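Local coordinates for protein LbaCas13a H328A (C2c2) (Lachnospiraceae bacterium NK4A179, PDB 5WLH) that binds a precursor CRISPR RNA as its guide and, as a Cas13a enzyme, probably cleaves RNA once a target strand pairs with that guide, at residues A[1088-1091]-A[1092-1095]; A[1362-1365]-A[1366-1370]; A[1028-1032]-A[1033-1037]; A[1065-1068]-A[1069-1073]; A[1260-1263]-A[1264-1268]. All coordinates share one frame; numbering follows the deposited sequence. Where two conformers were deposited one is given.

Interaction 1: residues A[1088-1091]-A[1092-1095]; sequences DEQK and NIKK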
# COMPACT_ATOMS: atom_id res chain seq x y z
N ASP A 1088 -5.21 -28.22 26.58
CA ASP A 1088 -5.01 -27.24 27.64
C ASP A 1088 -3.54 -26.97 27.93
O ASP A 1088 -3.23 -26.00 28.62
CB ASP A 1088 -5.73 -27.69 28.92
CG ASP A 1088 -7.23 -27.50 28.84
OD1 ASP A 1088 -7.91 -28.39 28.27
OD2 ASP A 1088 -7.74 -26.47 29.33
N GLU A 1089 -2.63 -27.82 27.44
CA GLU A 1089 -1.22 -27.47 27.48
C GLU A 1089 -0.93 -26.32 26.53
O GLU A 1089 -0.25 -25.35 26.89
CB GLU A 1089 -0.37 -28.70 27.14
CG GLU A 1089 -0.26 -29.72 28.27
CD GLU A 1089 0.63 -30.90 27.92
OE1 GLU A 1089 0.95 -31.69 28.84
OE2 GLU A 1089 1.02 -31.03 26.74
N GLN A 1090 -1.46 -26.40 25.31
CA GLN A 1090 -1.27 -25.34 24.33
C GLN A 1090 -1.90 -24.03 24.80
O GLN A 1090 -1.25 -22.98 24.78
CB GLN A 1090 -1.86 -25.77 22.98
CG GLN A 1090 -1.70 -24.75 21.87
CD GLN A 1090 -0.24 -24.43 21.56
OE1 GLN A 1090 0.35 -25.02 20.66
NE2 GLN A 1090 0.34 -23.48 22.30
N LYS A 1091 -3.16 -24.09 25.23
CA LYS A 1091 -3.85 -22.88 25.69
C LYS A 1091 -3.15 -22.25 26.89
O LYS A 1091 -3.15 -21.02 27.03
CB LYS A 1091 -5.31 -23.20 26.04
CG LYS A 1091 -6.14 -23.73 24.89
CD LYS A 1091 -7.57 -24.03 25.34
CE LYS A 1091 -8.04 -25.39 24.86
NZ LYS A 1091 -9.27 -25.31 24.01
N ASN A 1092 -2.57 -23.06 27.77
CA ASN A 1092 -1.86 -22.48 28.91
C ASN A 1092 -0.54 -21.86 28.49
O ASN A 1092 -0.12 -20.84 29.05
CB ASN A 1092 -1.63 -23.55 29.98
CG ASN A 1092 -2.72 -23.58 31.02
OD1 ASN A 1092 -3.42 -22.58 31.22
ND2 ASN A 1092 -2.88 -24.71 31.70
N ILE A 1093 0.13 -22.46 27.51
CA ILE A 1093 1.35 -21.86 26.98
C ILE A 1093 1.04 -20.50 26.38
O ILE A 1093 1.74 -19.52 26.63
CB ILE A 1093 2.01 -22.81 25.95
CG1 ILE A 1093 2.68 -23.97 26.68
CG2 ILE A 1093 3.02 -22.06 25.09
CD1 ILE A 1093 3.95 -23.57 27.41
N LYS A 1094 -0.04 -20.42 25.59
CA LYS A 1094 -0.45 -19.15 25.00
C LYS A 1094 -0.75 -18.12 26.08
O LYS A 1094 -0.35 -16.96 25.97
CB LYS A 1094 -1.67 -19.35 24.10
CG LYS A 1094 -2.10 -18.09 23.34
CD LYS A 1094 -1.09 -17.74 22.25
CE LYS A 1094 -1.65 -16.71 21.28
NZ LYS A 1094 -1.85 -15.38 21.92
N LYS A 1095 -1.46 -18.54 27.14
CA LYS A 1095 -1.76 -17.62 28.23
C LYS A 1095 -0.48 -17.14 28.92
O LYS A 1095 -0.36 -15.97 29.27
CB LYS A 1095 -2.69 -18.29 29.25
CG LYS A 1095 -4.13 -18.39 28.81
CD LYS A 1095 -5.00 -19.02 29.90
CE LYS A 1095 -6.45 -19.13 29.47
NZ LYS A 1095 -7.37 -19.24 30.65
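N1092 folds its side chain back against the carbonyl of D1088, one helical turn earlier, with its CB 3.2 Å from D1088 O. The same oxygen takes the N1092 backbone N-H at 3.1 Å, a bond that arrives from above the carbonyl plane. The amide ND2 of N1092 also comes close to that oxygen, but at a poor angle and without bonding to it. Next along the turn, I1093 N donates to E1089 O at 3.0 Å, while I1093 CG1 rests on that oxygen at 3.2 Å; its chi1 of -74° lays CG1 beside the backbone N and sends CG2 the other way. There CG2 meets the amide of Q1090, the two side chains crossing at about a right angle with Q1090 NE2 4.1 Å from I1093 CG2. K1094 N reaches Q1090 O and K1095 N reaches K1091 O, which completes an uninterrupted run of i to i+4 bonds near the start of helix 1087-1103.

Further out, the polar ends are taken up elsewhere. Q1090 OE1 accepts from K685, K1091 pairs with E1087, and K1094 NZ bonds to A1354 O and makes a salt bridge with E1098. On the RNA side, I1093 packs on an adenine base and K1094 on a phosphate.

Four backbone bonds hold the turn together, and the side chains reach outward: an aliphatic branch to a base, and a lysine to a phosphate, its ammonium shared with A1354 O and E1098, so that any electrostatic help to the guide is probably tempered.

Interaction 2: residues A[1362-1365]-A[1366-1370]; sequences SIIR and LLFYP
I1364 has CG2 anti to its backbone N (chi1 of CG1 -75°), and F1368 has CG beside its own N (chi1 -84°); between them these torsions set the two side chains alongside, pointing the same way, with I1364 CG2 3.7 Å from F1368 CD2. The phenyl ring turns its edge to the backbone below, and I1364 O lies in the ring plane, 3.3 Å from F1368 CD2. That oxygen also accepts F1368 N at 2.9 Å. One residue back the pattern repeats more loosely: I1363 and L1367 run side by side, CG2 of I1363 4.2 Å from CD1 of L1367.

R1365 O closes the helix. The N-H of Y1369, the first residue to leave helical angles, donates to R1365 O at 2.9 Å. A weak bond from F1368 N reaches R1365 O at 3.4 Å. Just beyond, the peptide to P1370 is cis, and P1370 CB sits 3.8 Å above one face of the Y1369 ring, toward its rim.

The polar ends point to another part of the chain: S1362 OG bonds to I1056 O, R1365 pairs with D1058, and Y1369 OH bonds to K1055. On other sides, I1363 and L1366 pack on helix 1106-1145, and F1368 on strand 1321-1330.

The C-terminal part of helix 1357-1368 thus splits its chemistry: aliphatic and aromatic groups go to the protein interior, while hydroxyls and a guanidinium tie it to the 1055-1058 region, where D1058 probably balances the arginine's charge.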
# COMPACT_ATOMS: atom_id res chain seq x y z
N SER A 1362 -7.21 -2.79 24.37
CA SER A 1362 -6.27 -1.70 24.12
C SER A 1362 -6.30 -1.27 22.67
O SER A 1362 -6.08 -0.09 22.37
CB SER A 1362 -4.86 -2.12 24.54
OG SER A 1362 -4.70 -1.97 25.94
N ILE A 1363 -6.56 -2.20 21.75
CA ILE A 1363 -6.73 -1.84 20.35
C ILE A 1363 -7.95 -0.95 20.18
O ILE A 1363 -7.91 0.05 19.47
CB ILE A 1363 -6.84 -3.10 19.48
CG1 ILE A 1363 -5.55 -3.94 19.57
CG2 ILE A 1363 -7.17 -2.73 18.04
CD1 ILE A 1363 -4.27 -3.15 19.19
N ILE A 1364 -9.07 -1.30 20.83
CA ILE A 1364 -10.25 -0.44 20.75
C ILE A 1364 -9.96 0.94 21.35
O ILE A 1364 -10.35 1.97 20.79
CB ILE A 1364 -11.45 -1.12 21.43
CG1 ILE A 1364 -11.98 -2.24 20.53
CG2 ILE A 1364 -12.54 -0.11 21.74
CD1 ILE A 1364 -12.89 -3.26 21.28
N ARG A 1365 -9.26 0.98 22.48
CA ARG A 1365 -8.93 2.28 23.07
C ARG A 1365 -8.02 3.07 22.15
O ARG A 1365 -8.15 4.29 22.01
CB ARG A 1365 -8.27 2.08 24.42
CG ARG A 1365 -9.17 1.43 25.47
CD ARG A 1365 -8.79 2.00 26.81
NE ARG A 1365 -8.02 1.07 27.61
CZ ARG A 1365 -7.33 1.40 28.69
NH1 ARG A 1365 -7.28 2.66 29.12
NH2 ARG A 1365 -6.68 0.46 29.35
N LEU A 1366 -7.06 2.39 21.53
CA LEU A 1366 -6.20 3.03 20.56
C LEU A 1366 -7.01 3.66 19.44
O LEU A 1366 -6.73 4.79 19.01
CB LEU A 1366 -5.23 1.98 20.01
CG LEU A 1366 -4.33 2.23 18.82
CD1 LEU A 1366 -3.09 1.35 18.97
CD2 LEU A 1366 -5.07 1.88 17.55
N LEU A 1367 -8.01 2.94 18.93
CA LEU A 1367 -8.77 3.45 17.79
C LEU A 1367 -9.70 4.58 18.19
O LEU A 1367 -9.92 5.51 17.40
CB LEU A 1367 -9.57 2.33 17.16
CG LEU A 1367 -8.72 1.28 16.44
CD1 LEU A 1367 -9.58 0.07 16.13
CD2 LEU A 1367 -8.16 1.90 15.17
N PHE A 1368 -10.26 4.51 19.39
CA PHE A 1368 -11.39 5.37 19.76
C PHE A 1368 -11.01 6.54 20.64
O PHE A 1368 -11.72 7.54 20.63
CB PHE A 1368 -12.47 4.57 20.50
CG PHE A 1368 -13.42 3.86 19.58
CD1 PHE A 1368 -14.55 4.51 19.09
CD2 PHE A 1368 -13.19 2.55 19.20
CE1 PHE A 1368 -15.43 3.86 18.25
CE2 PHE A 1368 -14.07 1.89 18.36
CZ PHE A 1368 -15.18 2.54 17.88
N TYR A 1369 -9.95 6.43 21.44
CA TYR A 1369 -9.61 7.49 22.38
C TYR A 1369 -9.56 8.85 21.67
O TYR A 1369 -8.90 8.97 20.63
CB TYR A 1369 -8.27 7.20 23.05
CG TYR A 1369 -8.06 8.10 24.24
CD1 TYR A 1369 -7.56 9.39 24.07
CD2 TYR A 1369 -8.43 7.70 25.51
CE1 TYR A 1369 -7.42 10.24 25.15
CE2 TYR A 1369 -8.28 8.54 26.60
CZ TYR A 1369 -7.78 9.81 26.41
OH TYR A 1369 -7.62 10.65 27.49
N PRO A 1370 -10.19 9.90 22.23
CA PRO A 1370 -10.79 10.08 23.56
C PRO A 1370 -12.21 9.52 23.73
O PRO A 1370 -12.73 9.57 24.85
CB PRO A 1370 -10.82 11.60 23.72
CG PRO A 1370 -11.02 12.11 22.38
CD PRO A 1370 -10.25 11.16 21.46

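Interaction 3: residues A[1028-1032]-A[1033-1037]; sequences LYYDG and EHPKL
K1036 N donates to Y1029 O at 2.8 Å, a straight bond (167° at the hydrogen) even though the nitrogen stands well above the carbonyl plane. Nearer the turn, D1031 N reaches H1034 O at 3.0 Å, so D1031 and H1034 form the hydrogen-bonded pair and Y1030 and P1035 the non-hydrogen-bonded one.

The Y1030 ring lies flat over the opposite strand. H1034 O and P1035 N sit under one face, and P1035 CA makes a CH-pi contact 3.9 Å from the ring centroid, 18° off the normal. At the far end the Y1030 hydroxyl OH donates a long bond to E1033 O, 3.3 Å away, which helps fix the rotation of the ring.

K1036 stretches out along the first strand, its CG 3.9 Å from D1031 CB and its ammonium joined through a water to L1028 O. A second water links D1031 OD2 to L1037 N. Outside the loop, H1034 ND1 bonds to D988, while P1035 packs on L1012 of helix 1008-1017.

G1032, at phi 68°, takes the first inner corner of a type II' turn from D1031 to H1034: the classic tight two-residue beta hairpin, here with an aromatic lid over its proline.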
# COMPACT_ATOMS: atom_id res chain seq x y z
N LEU A 1028 11.67 -9.21 38.90
CA LEU A 1028 11.37 -8.61 37.60
C LEU A 1028 12.03 -7.26 37.38
O LEU A 1028 12.83 -7.10 36.44
CB LEU A 1028 9.85 -8.48 37.43
CG LEU A 1028 9.11 -9.81 37.21
CD1 LEU A 1028 7.61 -9.60 37.11
CD2 LEU A 1028 9.65 -10.51 35.97
N TYR A 1029 11.73 -6.27 38.22
CA TYR A 1029 11.98 -4.87 37.88
C TYR A 1029 13.17 -4.26 38.62
O TYR A 1029 13.41 -3.06 38.48
CB TYR A 1029 10.72 -4.05 38.15
CG TYR A 1029 9.51 -4.64 37.46
CD1 TYR A 1029 9.39 -4.61 36.08
CD2 TYR A 1029 8.50 -5.26 38.20
CE1 TYR A 1029 8.28 -5.15 35.44
CE2 TYR A 1029 7.39 -5.80 37.57
CZ TYR A 1029 7.29 -5.75 36.19
OH TYR A 1029 6.19 -6.29 35.56
N TYR A 1030 13.93 -5.05 39.37
CA TYR A 1030 15.06 -4.53 40.14
C TYR A 1030 16.30 -5.36 39.86
O TYR A 1030 16.23 -6.58 39.70
CB TYR A 1030 14.76 -4.52 41.64
CG TYR A 1030 15.16 -3.23 42.30
CD1 TYR A 1030 14.32 -2.13 42.30
CD2 TYR A 1030 16.40 -3.10 42.92
CE1 TYR A 1030 14.69 -0.94 42.90
CE2 TYR A 1030 16.79 -1.92 43.52
CZ TYR A 1030 15.93 -0.84 43.50
OH TYR A 1030 16.31 0.34 44.10
N ASP A 1031 17.45 -4.68 39.80
CA ASP A 1031 18.75 -5.29 39.51
C ASP A 1031 19.71 -4.88 40.63
O ASP A 1031 20.51 -3.95 40.48
CB ASP A 1031 19.26 -4.86 38.12
CG ASP A 1031 20.55 -5.55 37.71
OD1 ASP A 1031 21.09 -6.35 38.51
OD2 ASP A 1031 21.03 -5.30 36.58
N GLY A 1032 19.61 -5.57 41.76
CA GLY A 1032 20.48 -5.32 42.89
C GLY A 1032 20.26 -3.98 43.57
O GLY A 1032 19.27 -3.79 44.29
N GLU A 1033 21.18 -3.04 43.35
CA GLU A 1033 21.13 -1.76 44.04
C GLU A 1033 20.15 -0.78 43.40
O GLU A 1033 19.55 0.05 44.10
CB GLU A 1033 22.52 -1.13 44.08
CG GLU A 1033 22.75 -0.19 45.25
CD GLU A 1033 22.93 -0.92 46.56
OE1 GLU A 1033 22.99 -2.17 46.56
OE2 GLU A 1033 23.01 -0.24 47.61
N HIS A 1034 19.98 -0.86 42.09
CA HIS A 1034 19.21 0.09 41.31
C HIS A 1034 18.08 -0.61 40.59
O HIS A 1034 18.14 -1.83 40.35
CB HIS A 1034 20.12 0.79 40.28
CG HIS A 1034 21.45 1.20 40.84
ND1 HIS A 1034 21.63 2.38 41.53
CD2 HIS A 1034 22.65 0.58 40.83
CE1 HIS A 1034 22.89 2.47 41.91
NE2 HIS A 1034 23.53 1.39 41.50
N PRO A 1035 17.01 0.11 40.23
CA PRO A 1035 15.97 -0.50 39.39
C PRO A 1035 16.59 -1.09 38.13
O PRO A 1035 17.62 -0.62 37.64
CB PRO A 1035 15.04 0.67 39.08
CG PRO A 1035 15.27 1.65 40.19
CD PRO A 1035 16.72 1.52 40.55
N LYS A 1036 15.97 -2.15 37.63
CA LYS A 1036 16.51 -2.82 36.46
C LYS A 1036 16.29 -1.95 35.22
O LYS A 1036 15.19 -1.44 35.00
CB LYS A 1036 15.86 -4.19 36.27
CG LYS A 1036 16.57 -5.08 35.27
CD LYS A 1036 15.73 -6.28 34.91
CE LYS A 1036 16.20 -6.92 33.62
NZ LYS A 1036 15.20 -7.90 33.10
N LEU A 1037 17.34 -1.76 34.43
CA LEU A 1037 17.20 -1.07 33.16
C LEU A 1037 16.33 -1.93 32.25
O LEU A 1037 16.71 -3.04 31.87
CB LEU A 1037 18.57 -0.81 32.54
CG LEU A 1037 18.72 0.30 31.50
CD1 LEU A 1037 18.02 -0.05 30.19
CD2 LEU A 1037 18.18 1.61 32.03
O HOH W 1 12.85 -8.94 34.02
O HOH W 2 19.85 -2.80 35.01

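Interaction 4: residues A[1065-1068]-A[1069-1073]; sequences IVEY and YKLKK
Y1068 and Y1069 form an edge-to-face pair between sequence neighbours. Their planes stand at 63° with centroids 5.2 Å apart, and the Y1068 edge lies over the middle of the Y1069 face, CD2 of Y1068 3.9 Å above that plane. Different first torsions bring the rings together: Y1068 has CG anti to its backbone N (166°), whereas Y1069 keeps CG beside its own (-77°), and the two rings lean together instead of splaying apart.

Y1069 also meets the preceding turn. It runs alongside I1065, pointing the same way, and I1065 CG2 touches Y1069 CE2 at 3.4 Å; on the same rim CD2 of Y1069 sits 3.1 Å from I1065 O, which accepts the Y1069 N-H as well. The hydroxyl of Y1069 goes on to V1026 O. A leucine at Y1069 would probably strip Y1068 of its aromatic partner and leave V1026 O without that hydroxyl, opening a gap beside I1065.

Elsewhere on the helix V1066 and K1070 lie side by side, CG1 of V1066 3.7 Å from CE of K1070, so the lysine is used here through its methylenes. E1067 instead crosses L1071 at a slant, its OE2 3.5 Å from L1071 CD1.

Y1068 continues outward, its ring meeting that of F1096 on helix 1087-1103, and L1071 packs on M1099 of the same helix. Apart from the neighbouring tyrosine pair, these are the i to i+4 contacts of an alpha helix, here helix 1062-1075, with one tyrosine turned to strand 1019-1021 and to the loop at 1026-1028 and the other to helix 1087-1103 in a helix-on-helix contact.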
# COMPACT_ATOMS: atom_id res chain seq x y z
N ILE A 1065 1.37 -9.98 37.75
CA ILE A 1065 2.62 -10.65 38.09
C ILE A 1065 2.32 -11.97 38.78
O ILE A 1065 3.01 -12.98 38.57
CB ILE A 1065 3.49 -9.72 38.95
CG1 ILE A 1065 3.85 -8.45 38.16
CG2 ILE A 1065 4.74 -10.43 39.41
CD1 ILE A 1065 4.21 -7.29 39.03
N VAL A 1066 1.28 -11.99 39.61
CA VAL A 1066 0.82 -13.24 40.21
C VAL A 1066 0.44 -14.24 39.14
O VAL A 1066 0.89 -15.40 39.15
CB VAL A 1066 -0.35 -12.95 41.17
CG1 VAL A 1066 -1.06 -14.24 41.56
CG2 VAL A 1066 0.15 -12.17 42.39
N GLU A 1067 -0.40 -13.82 38.19
CA GLU A 1067 -0.83 -14.72 37.12
C GLU A 1067 0.35 -15.16 36.25
O GLU A 1067 0.41 -16.32 35.83
CB GLU A 1067 -1.91 -14.04 36.28
CG GLU A 1067 -2.50 -14.89 35.15
CD GLU A 1067 -3.41 -16.00 35.64
OE1 GLU A 1067 -3.59 -16.15 36.87
OE2 GLU A 1067 -3.94 -16.74 34.79
N TYR A 1068 1.30 -14.25 36.00
CA TYR A 1068 2.51 -14.61 35.27
C TYR A 1068 3.25 -15.76 35.95
O TYR A 1068 3.62 -16.75 35.31
CB TYR A 1068 3.41 -13.38 35.14
CG TYR A 1068 4.82 -13.67 34.70
CD1 TYR A 1068 5.12 -13.92 33.37
CD2 TYR A 1068 5.87 -13.69 35.61
CE1 TYR A 1068 6.41 -14.19 32.95
CE2 TYR A 1068 7.16 -13.95 35.21
CZ TYR A 1068 7.43 -14.20 33.88
OH TYR A 1068 8.72 -14.47 33.47
N TYR A 1069 3.46 -15.65 37.26
CA TYR A 1069 4.17 -16.70 37.99
C TYR A 1069 3.36 -17.99 38.04
O TYR A 1069 3.92 -19.08 37.91
CB TYR A 1069 4.52 -16.21 39.39
CG TYR A 1069 5.70 -15.28 39.39
CD1 TYR A 1069 6.91 -15.66 38.80
CD2 TYR A 1069 5.62 -14.02 39.95
CE1 TYR A 1069 7.99 -14.81 38.80
CE2 TYR A 1069 6.71 -13.17 39.94
CZ TYR A 1069 7.88 -13.57 39.36
OH TYR A 1069 8.96 -12.71 39.36
N LYS A 1070 2.04 -17.88 38.22
CA LYS A 1070 1.20 -19.08 38.29
C LYS A 1070 1.24 -19.85 36.97
O LYS A 1070 1.34 -21.08 36.97
CB LYS A 1070 -0.24 -18.71 38.64
CG LYS A 1070 -0.46 -18.31 40.10
CD LYS A 1070 -1.96 -18.17 40.39
CE LYS A 1070 -2.22 -17.70 41.82
NZ LYS A 1070 -2.08 -18.79 42.83
N LEU A 1071 1.17 -19.14 35.84
CA LEU A 1071 1.24 -19.82 34.55
C LEU A 1071 2.66 -20.28 34.25
O LEU A 1071 2.85 -21.29 33.55
CB LEU A 1071 0.73 -18.89 33.45
CG LEU A 1071 -0.78 -18.73 33.39
CD1 LEU A 1071 -1.15 -17.42 32.71
CD2 LEU A 1071 -1.41 -19.91 32.68
N LYS A 1072 3.67 -19.54 34.73
CA LYS A 1072 5.05 -20.01 34.67
C LYS A 1072 5.15 -21.40 35.28
O LYS A 1072 5.64 -22.34 34.63
CB LYS A 1072 5.97 -19.01 35.38
CG LYS A 1072 7.50 -19.15 35.17
CD LYS A 1072 8.10 -20.50 35.64
CE LYS A 1072 7.93 -20.74 37.15
NZ LYS A 1072 8.62 -21.98 37.59
N LYS A 1073 4.71 -21.55 36.53
CA LYS A 1073 4.74 -22.84 37.21
C LYS A 1073 4.02 -23.91 36.41
O LYS A 1073 4.58 -24.97 36.12
CB LYS A 1073 4.11 -22.72 38.61
CG LYS A 1073 5.11 -22.72 39.77
CD LYS A 1073 4.40 -22.66 41.13
CE LYS A 1073 3.78 -21.28 41.38
NZ LYS A 1073 4.79 -20.19 41.53

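Interaction 5: residues A[1260-1263]-A[1264-1268]; sequences RSFL and GIYSE
The ring of Y1266 presents its edge to the backbone of F1262: F1262 O lies near the ring plane, 3.3 Å from Y1266 CD1, and accepts the Y1266 N-H as well. The two rings themselves meet obliquely, CD1 of F1262 4.4 Å from CE1 of Y1266. F1262 also meets the ring of Y1254, and Y1266 that of W1125. The R1260 guanidinium makes a cation-pi contact with Y1248. It also runs within 19° of the E1268 carboxylate plane, but the pair is long (NH1 of R1260 to OE2 of E1268, 3.6 Å) and belongs to one of two arginine conformers, so it is doubtful; R1272 is the firmer partner of E1268.

L1263 O is gripped twice, by S1267 N at 2.8 Å and S1267 OG at 2.6 Å, from opposite faces of its plane. That OG is bonded to I1328 N besides.

S1261 is the N-cap. With chi1 at 53° its hydroxyl stands between backbone N and carbonyl, and OG accepts from G1264 N at 2.9 Å. Replacing S1261 by alanine removes the OG, and G1264 N is likely to lose its capping acceptor, so that the first turn frays.

Helix 1262-1273 starts in a buried setting: Y1266 and F1262 lie on helix 1106-1145, I1265 on helix 1239-1250, Y1266 also on helix 1284-1294, while L1263 packs on L1367 and F1368 at the end of helix 1357-1368.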
# COMPACT_ATOMS: atom_id res chain seq x y z
N ARG A 1260 -9.02 14.25 18.93
CA ARG A 1260 -9.70 13.34 18.03
C ARG A 1260 -9.00 11.99 18.09
O ARG A 1260 -7.88 11.87 18.60
CB ARG A 1260 -9.72 13.86 16.59
CG ARG A 1260 -8.37 14.22 16.02
CD ARG A 1260 -8.52 15.04 14.75
NE ARG A 1260 -8.50 16.47 15.02
CZ ARG A 1260 -8.48 17.41 14.08
NH1 ARG A 1260 -8.48 17.07 12.80
NH2 ARG A 1260 -8.46 18.69 14.42
N SER A 1261 -9.68 10.98 17.58
CA SER A 1261 -9.20 9.61 17.62
C SER A 1261 -8.56 9.25 16.29
O SER A 1261 -8.72 9.95 15.29
CB SER A 1261 -10.36 8.66 17.89
OG SER A 1261 -11.37 8.92 16.94
N PHE A 1262 -7.82 8.14 16.30
CA PHE A 1262 -7.37 7.56 15.05
C PHE A 1262 -8.55 7.29 14.12
O PHE A 1262 -8.49 7.60 12.93
CB PHE A 1262 -6.57 6.28 15.34
CG PHE A 1262 -5.11 6.55 15.56
CD1 PHE A 1262 -4.32 7.05 14.53
CD2 PHE A 1262 -4.52 6.33 16.80
CE1 PHE A 1262 -2.96 7.30 14.72
CE2 PHE A 1262 -3.16 6.58 17.00
CZ PHE A 1262 -2.38 7.07 15.95
N LEU A 1263 -9.64 6.73 14.64
CA LEU A 1263 -10.80 6.52 13.79
C LEU A 1263 -11.33 7.82 13.23
O LEU A 1263 -11.79 7.88 12.09
CB LEU A 1263 -11.91 5.80 14.55
CG LEU A 1263 -11.73 4.29 14.62
CD1 LEU A 1263 -12.82 3.74 15.51
CD2 LEU A 1263 -11.82 3.64 13.23
N GLY A 1264 -11.30 8.88 14.04
CA GLY A 1264 -11.80 10.16 13.56
C GLY A 1264 -10.91 10.76 12.49
O GLY A 1264 -11.39 11.41 11.56
N ILE A 1265 -9.60 10.57 12.62
CA ILE A 1265 -8.68 11.07 11.60
C ILE A 1265 -8.83 10.27 10.32
O ILE A 1265 -8.97 10.84 9.23
CB ILE A 1265 -7.23 11.04 12.12
CG1 ILE A 1265 -7.05 12.03 13.27
CG2 ILE A 1265 -6.24 11.40 10.98
CD1 ILE A 1265 -5.92 11.64 14.24
N TYR A 1266 -8.84 8.94 10.44
CA TYR A 1266 -9.08 8.11 9.27
C TYR A 1266 -10.43 8.44 8.65
O TYR A 1266 -10.58 8.46 7.42
CB TYR A 1266 -8.99 6.62 9.65
CG TYR A 1266 -7.58 6.09 9.57
CD1 TYR A 1266 -6.64 6.42 10.53
CD2 TYR A 1266 -7.19 5.29 8.49
CE1 TYR A 1266 -5.32 5.95 10.44
CE2 TYR A 1266 -5.89 4.81 8.39
CZ TYR A 1266 -4.96 5.17 9.34
OH TYR A 1266 -3.67 4.71 9.23
N SER A 1267 -11.43 8.75 9.49
CA SER A 1267 -12.73 9.13 8.96
C SER A 1267 -12.64 10.40 8.14
O SER A 1267 -13.27 10.51 7.08
CB SER A 1267 -13.75 9.35 10.10
OG SER A 1267 -14.04 8.16 10.77
N GLU A 1268 -11.86 11.37 8.61
CA GLU A 1268 -11.81 12.63 7.87
C GLU A 1268 -10.98 12.48 6.60
O GLU A 1268 -11.29 13.12 5.59
CB GLU A 1268 -11.27 13.76 8.75
CG GLU A 1268 -11.33 15.09 8.00
CD GLU A 1268 -10.89 16.27 8.84
OE1 GLU A 1268 -10.87 17.38 8.28
OE2 GLU A 1268 -10.56 16.08 10.03

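In the fold
Interactions 2 and 5 are the buried pair and touch directly: L1367 O comes 3.0 Å from L1263 N, a probable hydrogen bond where the end of one helix meets the capped start of another. Interactions 1, 3 and 4 lie farther out. Helices 1062-1075 and 1087-1103 join interactions 4 and 1, with L1071 packed against N1092, while L1028 and Y1029, leading into the hairpin, rest on I1065, so interaction 4 stands between the other two. The chemistry follows place: aromatic and aliphatic packing in 2 and 5, with serines gripping the backbone in 5, water bridges on the exposed hairpin of 3, a tyrosine pair in 4, and lysine turned to the guide in 1.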